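Local coordinates for protein aspartate-semialdehyde dehydrogenase (Thermus thermophilus, PDB 2YV3) that probably catalyses the NADPH-dependent reductive dephosphorylation of L-aspartyl-4-phosphate to L-aspartate-semialdehyde, a step on the way to lysine, threonine and methionine, at residues 102-107 / 111-116; 132-137 / 303-308; 136-141 / 218-223; 145-150 / 297-302. All blocks are in the same frame, centred on the assembly; numbering follows the deposited sequence.

Contact 1: 102-107 / 111-116; sequences PLVVPE and EKIFQH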
loop_
_atom_site.group_PDB
_atom_site.type_symbol
_atom_site.label_atom_id
_atom_site.label_comp_id
_atom_site.label_asym_id
_atom_site.label_seq_id
_atom_site.Cartn_x
_atom_site.Cartn_y
_atom_site.Cartn_z
ATOM N N PRO A 102 -20.490 20.940 -12.279
ATOM C CA PRO A 102 -20.446 20.441 -10.909
ATOM C C PRO A 102 -19.778 19.079 -10.856
ATOM O O PRO A 102 -20.002 18.240 -11.728
ATOM C CB PRO A 102 -21.913 20.363 -10.532
ATOM C CG PRO A 102 -22.547 19.995 -11.836
ATOM C CD PRO A 102 -21.867 20.922 -12.797
ATOM N N LEU A 103 -18.936 18.885 -9.842
ATOM C CA LEU A 103 -18.234 17.628 -9.607
ATOM C C LEU A 103 -18.969 17.085 -8.378
ATOM O O LEU A 103 -18.790 17.573 -7.260
ATOM C CB LEU A 103 -16.757 17.911 -9.308
ATOM C CG LEU A 103 -15.783 16.742 -9.115
ATOM C CD1 LEU A 103 -15.928 15.727 -10.234
ATOM C CD2 LEU A 103 -14.371 17.287 -9.066
ATOM N N VAL A 104 -19.799 16.073 -8.601
ATOM C CA VAL A 104 -20.641 15.513 -7.550
ATOM C C VAL A 104 -20.490 14.068 -7.047
ATOM O O VAL A 104 -20.123 13.152 -7.776
ATOM C CB VAL A 104 -22.125 15.693 -7.962
ATOM C CG1 VAL A 104 -23.067 15.202 -6.869
ATOM C CG2 VAL A 104 -22.381 17.151 -8.270
ATOM N N VAL A 105 -20.775 13.901 -5.763
ATOM C CA VAL A 105 -20.819 12.603 -5.110
ATOM C C VAL A 105 -22.077 12.807 -4.263
ATOM O O VAL A 105 -22.084 13.619 -3.329
ATOM C CB VAL A 105 -19.619 12.344 -4.211
ATOM C CG1 VAL A 105 -19.773 10.982 -3.548
ATOM C CG2 VAL A 105 -18.348 12.377 -5.027
ATOM N N PRO A 106 -23.179 12.118 -4.624
ATOM C CA PRO A 106 -24.476 12.198 -3.940
ATOM C C PRO A 106 -24.477 12.205 -2.403
ATOM O O PRO A 106 -25.432 12.674 -1.778
ATOM C CB PRO A 106 -25.239 11.020 -4.539
ATOM C CG PRO A 106 -24.756 11.024 -5.951
ATOM C CD PRO A 106 -23.259 11.198 -5.776
ATOM N N GLU A 107 -23.421 11.681 -1.793
ATOM C CA GLU A 107 -23.352 11.686 -0.341
ATOM C C GLU A 107 -22.967 13.064 0.158
ATOM O O GLU A 107 -23.244 13.422 1.299
ATOM C CB GLU A 107 -22.335 10.669 0.161
ATOM C CG GLU A 107 -22.772 9.246 -0.040
ATOM C CD GLU A 107 -23.095 8.954 -1.484
ATOM O OE1 GLU A 107 -22.314 9.390 -2.366
ATOM O OE2 GLU A 107 -24.123 8.288 -1.739
ATOM N N GLU A 111 -26.702 18.759 -3.985
ATOM C CA GLU A 111 -27.193 20.104 -4.231
ATOM C C GLU A 111 -26.676 20.646 -5.566
ATOM O O GLU A 111 -27.375 21.373 -6.266
ATOM C CB GLU A 111 -26.736 21.022 -3.089
ATOM C CG GLU A 111 -25.521 20.478 -2.292
ATOM C CD GLU A 111 -25.929 19.563 -1.144
ATOM O OE1 GLU A 111 -26.476 20.085 -0.146
ATOM O OE2 GLU A 111 -25.717 18.330 -1.239
ATOM N N LYS A 112 -25.450 20.284 -5.925
ATOM C CA LYS A 112 -24.861 20.752 -7.179
ATOM C C LYS A 112 -25.495 20.190 -8.451
ATOM O O LYS A 112 -25.390 20.807 -9.502
ATOM C CB LYS A 112 -23.352 20.477 -7.187
ATOM C CG LYS A 112 -22.617 21.026 -5.958
ATOM C CD LYS A 112 -23.053 22.458 -5.627
ATOM C CE LYS A 112 -22.459 22.970 -4.289
ATOM N NZ LYS A 112 -22.795 22.179 -3.037
ATOM N N ILE A 113 -26.152 19.035 -8.362
ATOM C CA ILE A 113 -26.788 18.429 -9.534
ATOM C C ILE A 113 -27.683 19.419 -10.283
ATOM O O ILE A 113 -27.762 19.419 -11.514
ATOM C CB ILE A 113 -27.681 17.208 -9.143
ATOM C CG1 ILE A 113 -26.814 16.015 -8.715
ATOM C CG2 ILE A 113 -28.582 16.827 -10.300
ATOM C CD1 ILE A 113 -27.597 14.732 -8.487
ATOM N N PHE A 114 -28.358 20.278 -9.541
ATOM C CA PHE A 114 -29.272 21.200 -10.179
ATOM C C PHE A 114 -28.630 22.550 -10.469
ATOM O O PHE A 114 -29.296 23.511 -10.870
ATOM C CB PHE A 114 -30.528 21.303 -9.315
ATOM C CG PHE A 114 -31.042 19.956 -8.861
ATOM C CD1 PHE A 114 -31.526 19.033 -9.788
ATOM C CD2 PHE A 114 -30.962 19.576 -7.522
ATOM C CE1 PHE A 114 -31.911 17.752 -9.392
ATOM C CE2 PHE A 114 -31.345 18.304 -7.121
ATOM C CZ PHE A 114 -31.819 17.388 -8.057
ATOM N N GLN A 115 -27.315 22.602 -10.294
ATOM C CA GLN A 115 -26.581 23.818 -10.594
ATOM C C GLN A 115 -25.918 23.603 -11.952
ATOM O O GLN A 115 -25.281 24.501 -12.510
ATOM C CB GLN A 115 -25.525 24.109 -9.538
ATOM C CG GLN A 115 -25.230 25.583 -9.465
ATOM C CD GLN A 115 -24.100 25.911 -8.533
ATOM O OE1 GLN A 115 -24.034 25.397 -7.414
ATOM N NE2 GLN A 115 -23.202 26.788 -8.982
ATOM N N HIS A 116 -26.083 22.392 -12.475
ATOM C CA HIS A 116 -25.542 22.041 -13.774
ATOM C C HIS A 116 -26.278 22.855 -14.831
ATOM O O HIS A 116 -27.390 23.333 -14.597
ATOM C CB HIS A 116 -25.775 20.564 -14.069
ATOM C CG HIS A 116 -27.038 20.297 -14.825
ATOM N ND1 HIS A 116 -27.243 20.754 -16.109
ATOM C CD2 HIS A 116 -28.158 19.614 -14.488
ATOM C CE1 HIS A 116 -28.432 20.361 -16.532
ATOM N NE2 HIS A 116 -29.008 19.667 -15.567
#
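The pyrrolidine ring of P102 meets segment 111-116 with its carbon rim: P102 CB touches K112 CB at 3.6 Å, and P102 CG lies 4.0 Å from H116 CB, with K112 O also close by. The imidazole of H116 turns away from the proline, so that only the foot of this side chain takes part, while its ND1 makes a weak hydrogen bond to the backbone N of G118. The phenyl ring of F114 stays outside the contact; I113 CG2 of its own segment sits 3.5 Å above one face, toward the rim.

V104 continues the apolar seam. Its CG1 is anti to the backbone N (chi1 -177°), which brings CG2 to within 3.6 Å of K112 CB and puts CG1 4.3 Å from I113 CG1. K112 suits a half-buried place: its first methylene packs between P102 and V104, and the chain then bends at chi2 and chi4 to carry the ammonium away. Segment 111-116 is drawn into a turn by the bond from Q115 N to K112 O, 2.7 Å. A glycine in place of P102 would probably leave K112 CB and H116 CB without their common apolar neighbour and let the backbone here flex.

No hydrogen bond joins the two segments. P102 is instead tied to A121 through the backbone, and I120 lies against both P102 and I113. This is a folded-back connection between strands 87-90 and 119-121, lying against strand 119-121, an outermost strand of the Rossmann-type sheet within this chain, in the NADP-binding domain.

Contact 2: 132-137 / 303-308; sequences MALWPL and LDFFVV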
loop_
_atom_site.group_PDB
_atom_site.type_symbol
_atom_site.label_atom_id
_atom_site.label_comp_id
_atom_site.label_asym_id
_atom_site.label_seq_id
_atom_site.Cartn_x
_atom_site.Cartn_y
_atom_site.Cartn_z
ATOM N N MET A 132 -16.571 9.243 0.392
ATOM C CA MET A 132 -17.638 8.482 0.992
ATOM C C MET A 132 -17.377 8.291 2.482
ATOM O O MET A 132 -18.298 8.132 3.281
ATOM C CB MET A 132 -17.744 7.126 0.303
ATOM C CG MET A 132 -19.075 6.460 0.518
ATOM S SD MET A 132 -20.363 7.131 -0.536
ATOM C CE MET A 132 -19.713 8.795 -1.037
ATOM N N ALA A 133 -16.110 8.301 2.853
ATOM C CA ALA A 133 -15.766 8.139 4.240
ATOM C C ALA A 133 -15.339 9.485 4.806
ATOM O O ALA A 133 -15.726 9.849 5.922
ATOM C CB ALA A 133 -14.644 7.115 4.388
ATOM N N LEU A 134 -14.568 10.240 4.030
ATOM C CA LEU A 134 -14.074 11.531 4.507
ATOM C C LEU A 134 -15.111 12.641 4.499
ATOM O O LEU A 134 -14.877 13.719 5.033
ATOM C CB LEU A 134 -12.846 11.985 3.707
ATOM C CG LEU A 134 -11.991 13.006 4.469
ATOM C CD1 LEU A 134 -11.213 12.263 5.568
ATOM C CD2 LEU A 134 -11.046 13.735 3.524
ATOM N N TRP A 135 -16.259 12.391 3.894
ATOM C CA TRP A 135 -17.284 13.414 3.888
ATOM C C TRP A 135 -17.793 13.690 5.306
ATOM O O TRP A 135 -17.726 14.820 5.798
ATOM C CB TRP A 135 -18.472 13.019 3.010
ATOM C CG TRP A 135 -19.487 14.069 3.138
ATOM C CD1 TRP A 135 -20.804 13.914 3.442
ATOM C CD2 TRP A 135 -19.237 15.472 3.124
ATOM N NE1 TRP A 135 -21.388 15.142 3.635
ATOM C CE2 TRP A 135 -20.445 16.116 3.443
ATOM C CE3 TRP A 135 -18.103 16.249 2.874
ATOM C CZ2 TRP A 135 -20.557 17.496 3.522
ATOM C CZ3 TRP A 135 -18.210 17.612 2.946
ATOM C CH2 TRP A 135 -19.432 18.228 3.270
ATOM N N PRO A 136 -18.319 12.649 5.983
ATOM C CA PRO A 136 -18.830 12.821 7.347
ATOM C C PRO A 136 -17.813 13.245 8.422
ATOM O O PRO A 136 -18.185 13.871 9.410
ATOM C CB PRO A 136 -19.495 11.472 7.636
ATOM C CG PRO A 136 -18.708 10.515 6.792
ATOM C CD PRO A 136 -18.526 11.264 5.513
ATOM N N LEU A 137 -16.537 12.929 8.241
ATOM C CA LEU A 137 -15.528 13.317 9.232
ATOM C C LEU A 137 -15.326 14.816 9.122
ATOM O O LEU A 137 -15.230 15.536 10.111
ATOM C CB LEU A 137 -14.204 12.593 8.967
ATOM C CG LEU A 137 -14.145 11.067 9.181
ATOM C CD1 LEU A 137 -15.480 10.403 8.821
ATOM C CD2 LEU A 137 -13.007 10.485 8.326
ATOM N N LEU A 303 -6.425 11.065 13.274
ATOM C CA LEU A 303 -7.009 9.743 13.112
ATOM C C LEU A 303 -6.386 9.002 11.950
ATOM O O LEU A 303 -6.103 9.595 10.911
ATOM C CB LEU A 303 -8.498 9.873 12.816
ATOM C CG LEU A 303 -9.552 9.913 13.903
ATOM C CD1 LEU A 303 -10.872 10.101 13.219
ATOM C CD2 LEU A 303 -9.562 8.618 14.694
ATOM N N ASP A 304 -6.196 7.700 12.128
ATOM C CA ASP A 304 -5.662 6.856 11.075
ATOM C C ASP A 304 -6.701 5.793 10.720
ATOM O O ASP A 304 -6.940 4.884 11.506
ATOM C CB ASP A 304 -4.383 6.163 11.533
ATOM C CG ASP A 304 -3.226 7.129 11.718
ATOM O OD1 ASP A 304 -3.311 7.952 12.650
ATOM O OD2 ASP A 304 -2.233 7.068 10.937
ATOM N N PHE A 305 -7.344 5.910 9.563
ATOM C CA PHE A 305 -8.301 4.893 9.162
ATOM C C PHE A 305 -7.866 4.275 7.848
ATOM O O PHE A 305 -6.937 4.758 7.222
ATOM C CB PHE A 305 -9.732 5.441 9.044
ATOM C CG PHE A 305 -9.821 6.839 8.494
ATOM C CD1 PHE A 305 -9.523 7.942 9.304
ATOM C CD2 PHE A 305 -10.253 7.062 7.185
ATOM C CE1 PHE A 305 -9.658 9.239 8.830
ATOM C CE2 PHE A 305 -10.391 8.362 6.697
ATOM C CZ PHE A 305 -10.091 9.455 7.531
ATOM N N PHE A 306 -8.530 3.182 7.469
ATOM C CA PHE A 306 -8.256 2.447 6.234
ATOM C C PHE A 306 -9.590 2.384 5.504
ATOM O O PHE A 306 -10.633 2.300 6.123
ATOM C CB PHE A 306 -7.768 1.025 6.556
ATOM C CG PHE A 306 -7.132 0.315 5.390
ATOM C CD1 PHE A 306 -5.909 0.737 4.884
ATOM C CD2 PHE A 306 -7.766 -0.764 4.789
ATOM C CE1 PHE A 306 -5.321 0.103 3.793
ATOM C CE2 PHE A 306 -7.185 -1.415 3.687
ATOM C CZ PHE A 306 -5.955 -0.971 3.191
ATOM N N VAL A 307 -9.567 2.409 4.186
ATOM C CA VAL A 307 -10.816 2.395 3.451
ATOM C C VAL A 307 -10.765 1.563 2.193
ATOM O O VAL A 307 -9.747 1.497 1.514
ATOM C CB VAL A 307 -11.230 3.834 3.061
ATOM C CG1 VAL A 307 -12.664 3.852 2.584
ATOM C CG2 VAL A 307 -11.043 4.783 4.260
ATOM N N VAL A 308 -11.865 0.918 1.870
ATOM C CA VAL A 308 -11.888 0.139 0.661
ATOM C C VAL A 308 -13.226 0.362 -0.032
ATOM O O VAL A 308 -14.259 0.489 0.612
ATOM C CB VAL A 308 -11.653 -1.363 0.977
ATOM C CG1 VAL A 308 -11.121 -2.096 -0.243
ATOM C CG2 VAL A 308 -10.650 -1.486 2.097
#
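A133, L134 and L137 of helix 125-141 pack on F305 and V307 of strand 302-310, an instance of helix-on-sheet packing in the dimerisation domain, which belongs to the fold shared with glyceraldehyde-3-phosphate dehydrogenase. The local axes approach to 10.1 Å, with the two chain directions at 139°. P136 has no N-H to give to the preceding turn, and the helix is kinked there.

The aromatic-aliphatic packing belongs to F305. Its CG stands between the backbone N and the carbonyl carbon (chi1 37°), and the ring extends from the sheet to the helix. L134 CD1 arrives at the ring edge, close to its plane, 3.6 Å from F305 CZ; the two side chains meet at about a right angle. L137 and F305 come from opposite directions, and L137 CD2 reaches the same end of the ring, but this pair is modelled closer than carbons can lie, so its exact placing is doubtful. Leucine suits the place of L134, its branched end setting a methyl at the ring edge.

Hydrogen bonding makes no contribution across the interface. The strand spends its backbone groups on sheet neighbours, F305 pairing with V242 and V307 with E240. Alternation along the strand also sorts the side chains: F305 and V307 point toward the helix, while D304 and F306 do not reach it, and F306 packs on P193 of the second subunit.

Purely aliphatic packing is found where the backbones come nearest, the CA atoms of A133 and V307 being 7.6 Å apart. The small alanine fits this close approach, with A133 CB 4.2 Å from V307 CG1.

Contact 3: 136-141 / 218-223; sequences PLHRAF and FGDDTI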
loop_
_atom_site.group_PDB
_atom_site.type_symbol
_atom_site.label_atom_id
_atom_site.label_comp_id
_atom_site.label_asym_id
_atom_site.label_seq_id
_atom_site.Cartn_x
_atom_site.Cartn_y
_atom_site.Cartn_z
ATOM N N PRO A 136 -18.319 12.649 5.983
ATOM C CA PRO A 136 -18.830 12.821 7.347
ATOM C C PRO A 136 -17.813 13.245 8.422
ATOM O O PRO A 136 -18.185 13.871 9.410
ATOM C CB PRO A 136 -19.495 11.472 7.636
ATOM C CG PRO A 136 -18.708 10.515 6.792
ATOM C CD PRO A 136 -18.526 11.264 5.513
ATOM N N LEU A 137 -16.537 12.929 8.241
ATOM C CA LEU A 137 -15.528 13.317 9.232
ATOM C C LEU A 137 -15.326 14.816 9.122
ATOM O O LEU A 137 -15.230 15.536 10.111
ATOM C CB LEU A 137 -14.204 12.593 8.967
ATOM C CG LEU A 137 -14.145 11.067 9.181
ATOM C CD1 LEU A 137 -15.480 10.403 8.821
ATOM C CD2 LEU A 137 -13.007 10.485 8.326
ATOM N N HIS A 138 -15.257 15.273 7.884
ATOM C CA HIS A 138 -15.096 16.678 7.601
ATOM C C HIS A 138 -16.248 17.436 8.257
ATOM O O HIS A 138 -16.049 18.173 9.207
ATOM C CB HIS A 138 -15.103 16.884 6.090
ATOM C CG HIS A 138 -15.179 18.314 5.671
ATOM N ND1 HIS A 138 -14.257 19.256 6.072
ATOM C CD2 HIS A 138 -16.056 18.961 4.872
ATOM C CE1 HIS A 138 -14.568 20.424 5.535
ATOM N NE2 HIS A 138 -15.655 20.271 4.803
ATOM N N ARG A 139 -17.458 17.227 7.760
ATOM C CA ARG A 139 -18.620 17.915 8.305
ATOM C C ARG A 139 -18.664 17.968 9.842
ATOM O O ARG A 139 -18.971 19.008 10.430
ATOM C CB ARG A 139 -19.898 17.279 7.749
ATOM C CG ARG A 139 -20.035 15.787 8.007
ATOM C CD ARG A 139 -20.922 15.082 6.960
ATOM N NE ARG A 139 -22.322 15.490 6.995
ATOM C CZ ARG A 139 -22.777 16.687 6.626
ATOM N NH1 ARG A 139 -21.938 17.616 6.185
ATOM N NH2 ARG A 139 -24.080 16.957 6.692
ATOM N N ALA A 140 -18.338 16.856 10.490
ATOM C CA ALA A 140 -18.356 16.785 11.956
ATOM C C ALA A 140 -17.126 17.356 12.649
ATOM O O ALA A 140 -17.255 18.104 13.611
ATOM C CB ALA A 140 -18.556 15.323 12.417
ATOM N N PHE A 141 -15.942 17.018 12.146
ATOM C CA PHE A 141 -14.691 17.435 12.762
ATOM C C PHE A 141 -13.805 18.441 12.044
ATOM O O PHE A 141 -12.742 18.789 12.555
ATOM C CB PHE A 141 -13.846 16.199 13.027
ATOM C CG PHE A 141 -14.581 15.094 13.738
ATOM C CD1 PHE A 141 -15.171 15.312 14.984
ATOM C CD2 PHE A 141 -14.638 13.814 13.177
ATOM C CE1 PHE A 141 -15.797 14.285 15.658
ATOM C CE2 PHE A 141 -15.267 12.774 13.850
ATOM C CZ PHE A 141 -15.847 13.014 15.097
ATOM N N PHE A 218 -15.703 19.423 -1.984
ATOM C CA PHE A 218 -16.001 19.882 -0.638
ATOM C C PHE A 218 -16.108 21.418 -0.641
ATOM O O PHE A 218 -16.666 22.037 0.279
ATOM C CB PHE A 218 -14.892 19.421 0.312
ATOM C CG PHE A 218 -14.878 17.940 0.555
ATOM C CD1 PHE A 218 -15.548 17.067 -0.304
ATOM C CD2 PHE A 218 -14.153 17.406 1.617
ATOM C CE1 PHE A 218 -15.493 15.692 -0.112
ATOM C CE2 PHE A 218 -14.094 16.029 1.813
ATOM C CZ PHE A 218 -14.767 15.169 0.945
ATOM N N GLY A 219 -15.589 22.029 -1.697
ATOM C CA GLY A 219 -15.631 23.470 -1.767
ATOM C C GLY A 219 -14.868 24.061 -0.592
ATOM O O GLY A 219 -15.421 24.849 0.190
ATOM N N ASP A 220 -13.605 23.645 -0.456
ATOM C CA ASP A 220 -12.704 24.129 0.596
ATOM C C ASP A 220 -11.273 23.960 0.086
ATOM O O ASP A 220 -10.682 22.890 0.202
ATOM C CB ASP A 220 -12.883 23.342 1.907
ATOM C CG ASP A 220 -12.022 23.899 3.056
ATOM O OD1 ASP A 220 -10.831 24.187 2.818
ATOM O OD2 ASP A 220 -12.525 24.042 4.195
ATOM N N ASP A 221 -10.734 25.032 -0.483
ATOM C CA ASP A 221 -9.383 25.041 -1.037
ATOM C C ASP A 221 -8.374 25.028 0.102
ATOM O O ASP A 221 -7.172 24.961 -0.140
ATOM C CB ASP A 221 -9.141 26.324 -1.848
ATOM C CG ASP A 221 -10.361 26.770 -2.646
ATOM O OD1 ASP A 221 -10.395 27.955 -3.052
ATOM O OD2 ASP A 221 -11.275 25.945 -2.879
ATOM N N THR A 222 -8.865 25.096 1.336
ATOM C CA THR A 222 -8.003 25.157 2.504
ATOM C C THR A 222 -7.464 23.843 3.100
ATOM O O THR A 222 -6.599 23.889 3.992
ATOM C CB THR A 222 -8.719 25.999 3.616
ATOM O OG1 THR A 222 -7.908 27.134 3.955
ATOM C CG2 THR A 222 -8.988 25.165 4.870
ATOM N N ILE A 223 -7.945 22.688 2.627
ATOM C CA ILE A 223 -7.487 21.392 3.162
ATOM C C ILE A 223 -6.147 20.959 2.580
ATOM O O ILE A 223 -6.034 20.810 1.367
ATOM C CB ILE A 223 -8.461 20.228 2.850
ATOM C CG1 ILE A 223 -9.860 20.509 3.388
ATOM C CG2 ILE A 223 -7.924 18.949 3.463
ATOM C CD1 ILE A 223 -10.835 19.361 3.154
#
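H138 and F218 form the closer half of this contact, their rings near parallel at 21° but slid so far apart that they barely overlap, with centroids 5.5 Å from each other. F218 CD2 lies over one face of the imidazole, 4.1 Å from H138 CD2. The histidine reaches the phenylalanine because its CG is anti to the backbone N (chi1 170°), which swings the ring out from helix 125-141.

Beyond F218 the packing loosens. I223 CD1 is 4.5 Å from H138 ND1, and D220 OD2 comes no nearer than 4.4 Å to H138 CE1, with no hydrogen bond between them. The carboxylate, with D220 OD2 4.9 Å from H138 NE2, might favour a protonated imidazole. Histidine suits this margin, a flat ring that can lie along F218 and still be polar near an acid. G219, with positive phi, is the C-prime residue of the Schellman motif that ends helix 205-219 and turns the chain toward D220.

W135 completes the aromatic group, edge-to-face with F218 and also against H138. The last turns of helix 125-141 thus lie between the end of helix 205-219 and helix 252-259, which receives L137 and F141, while I223 leads into strand 224-228.

Contact 4: 145-150 / 297-302; sequences RVIVAT and LAFENG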
loop_
_atom_site.group_PDB
_atom_site.type_symbol
_atom_site.label_atom_id
_atom_site.label_comp_id
_atom_site.label_asym_id
_atom_site.label_seq_id
_atom_site.Cartn_x
_atom_site.Cartn_y
_atom_site.Cartn_z
ATOM N N ARG A 145 -5.817 18.593 7.160
ATOM C CA ARG A 145 -4.637 17.902 6.646
ATOM C C ARG A 145 -4.828 16.393 6.425
ATOM O O ARG A 145 -4.973 15.648 7.388
ATOM C CB ARG A 145 -3.480 18.141 7.627
ATOM C CG ARG A 145 -2.132 18.375 6.981
ATOM C CD ARG A 145 -1.354 19.457 7.711
ATOM N NE ARG A 145 -0.897 19.040 9.033
ATOM C CZ ARG A 145 -0.271 19.846 9.894
ATOM N NH1 ARG A 145 -0.031 21.116 9.575
ATOM N NH2 ARG A 145 0.126 19.382 11.075
ATOM N N VAL A 146 -4.827 15.947 5.167
ATOM C CA VAL A 146 -4.969 14.514 4.854
ATOM C C VAL A 146 -3.748 13.945 4.123
ATOM O O VAL A 146 -3.242 14.533 3.175
ATOM C CB VAL A 146 -6.208 14.210 3.988
ATOM C CG1 VAL A 146 -6.421 12.692 3.911
ATOM C CG2 VAL A 146 -7.455 14.898 4.576
ATOM N N ILE A 147 -3.296 12.782 4.574
ATOM C CA ILE A 147 -2.135 12.117 3.999
ATOM C C ILE A 147 -2.477 10.690 3.589
ATOM O O ILE A 147 -2.378 9.773 4.403
ATOM C CB ILE A 147 -0.998 12.082 5.032
ATOM C CG1 ILE A 147 -0.766 13.501 5.551
ATOM C CG2 ILE A 147 0.269 11.505 4.412
ATOM C CD1 ILE A 147 0.234 13.599 6.665
ATOM N N VAL A 148 -2.861 10.484 2.336
ATOM C CA VAL A 148 -3.225 9.139 1.921
ATOM C C VAL A 148 -2.186 8.363 1.117
ATOM O O VAL A 148 -1.409 8.926 0.357
ATOM C CB VAL A 148 -4.589 9.131 1.146
ATOM C CG1 VAL A 148 -5.097 10.570 0.945
ATOM C CG2 VAL A 148 -4.444 8.418 -0.197
ATOM N N ALA A 149 -2.179 7.053 1.332
ATOM C CA ALA A 149 -1.305 6.112 0.644
ATOM C C ALA A 149 -2.304 5.147 0.030
ATOM O O ALA A 149 -3.072 4.471 0.717
ATOM C CB ALA A 149 -0.405 5.389 1.614
ATOM N N THR A 150 -2.282 5.129 -1.291
ATOM C CA THR A 150 -3.171 4.343 -2.118
ATOM C C THR A 150 -2.620 2.969 -2.436
ATOM O O THR A 150 -1.424 2.799 -2.622
ATOM C CB THR A 150 -3.441 5.142 -3.425
ATOM O OG1 THR A 150 -4.729 5.763 -3.358
ATOM C CG2 THR A 150 -3.327 4.270 -4.634
ATOM N N LEU A 297 -1.221 9.019 16.180
ATOM C CA LEU A 297 -0.126 9.464 17.021
ATOM C C LEU A 297 0.678 10.559 16.310
ATOM O O LEU A 297 1.325 11.387 16.952
ATOM C CB LEU A 297 0.765 8.285 17.414
ATOM C CG LEU A 297 0.211 7.485 18.610
ATOM C CD1 LEU A 297 0.138 8.357 19.852
ATOM C CD2 LEU A 297 -1.164 6.981 18.290
ATOM N N ALA A 298 0.607 10.578 14.983
ATOM C CA ALA A 298 1.324 11.576 14.189
ATOM C C ALA A 298 0.859 12.983 14.545
ATOM O O ALA A 298 1.645 13.811 14.987
ATOM C CB ALA A 298 1.113 11.318 12.696
ATOM N N PHE A 299 -0.430 13.243 14.356
ATOM C CA PHE A 299 -1.016 14.550 14.654
ATOM C C PHE A 299 -1.461 14.669 16.112
ATOM O O PHE A 299 -1.725 13.663 16.783
ATOM C CB PHE A 299 -2.208 14.774 13.747
ATOM C CG PHE A 299 -1.880 14.646 12.298
ATOM C CD1 PHE A 299 -2.759 14.006 11.420
ATOM C CD2 PHE A 299 -0.691 15.178 11.799
ATOM C CE1 PHE A 299 -2.462 13.899 10.067
ATOM C CE2 PHE A 299 -0.385 15.075 10.456
ATOM C CZ PHE A 299 -1.278 14.430 9.583
ATOM N N GLU A 300 -1.549 15.905 16.592
ATOM C CA GLU A 300 -1.961 16.144 17.971
ATOM C C GLU A 300 -3.483 16.001 18.116
ATOM O O GLU A 300 -4.008 15.970 19.216
ATOM C CB GLU A 300 -1.486 17.522 18.434
ATOM C CG GLU A 300 -0.785 17.506 19.793
ATOM C CD GLU A 300 -1.740 17.195 20.938
ATOM O OE1 GLU A 300 -2.962 17.365 20.733
ATOM O OE2 GLU A 300 -1.276 16.802 22.039
ATOM N N ASN A 301 -4.182 15.932 16.994
ATOM C CA ASN A 301 -5.622 15.709 16.990
ATOM C C ASN A 301 -5.917 15.029 15.655
ATOM O O ASN A 301 -6.477 15.617 14.739
ATOM C CB ASN A 301 -6.397 17.022 17.119
ATOM C CG ASN A 301 -7.895 16.794 17.289
ATOM O OD1 ASN A 301 -8.322 15.787 17.840
ATOM N ND2 ASN A 301 -8.687 17.742 16.830
ATOM N N GLY A 302 -5.507 13.775 15.557
ATOM C CA GLY A 302 -5.683 13.055 14.322
ATOM C C GLY A 302 -6.275 11.674 14.444
ATOM O O GLY A 302 -6.572 11.174 15.540
#
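The backbones of R145 and I147 keep well clear of loop 297-302, the nearest pair of CA atoms, R145 and G302, being 9.1 Å apart, so that F299 has to bridge the distance with its ring. CG of F299 is anti to the carbonyl carbon (chi1 -56°), and the ring extends toward the strand. I147 meets it at the edge, near the ring plane, with CD1 3.4 Å from F299 CZ. Isoleucine suits the place because its extended CG1-CD1 branch reaches outward from the sheet.

R145 comes to the ring with NE: F299 CE2 lies at the guanidinium edge, near its plane, 4.2 Å from R145 NE, while R145 O is 4.1 Å from F299 CE1. The charge itself is answered by E245, which makes a salt bridge to R145 NH2. An alanine in place of F299 is likely to open a gap beside I147 CD1 and leave R145 NE without its aromatic neighbour.

N301 ties the loop to residues outside it: OD1 accepts from V250 N and ND2 donates to R248 O. G302 fits because a CB there would crowd that of F299.

Across the subunit boundary I147 packs on I147, A149 on A149 and F299 on R145 of the second subunit. Such pairing of like residues marks a symmetric homodimer, here built face to face on the sheets of the two dimerisation domains.

How the contacts relate
Contact 2 is core, with all its touching residues buried between helix 125-141 and the sheet of the dimerisation domain. Contact 3 uses the end of the same helix at a partly exposed margin, so a histidine and an acid join the aromatic and aliphatic groups. Contact 4 reaches that sheet too, but at the subunit interface: its apolar pair is buried beside a charged arginine. V146 links these three, packing on L134 of contact 2 and I223 of contact 3. Contact 1, largely buried, belongs to the NADP-binding domain and packs aliphatic carbons within one loop; it meets contact 2 where V105 and E107 approach M132, joining the two domains.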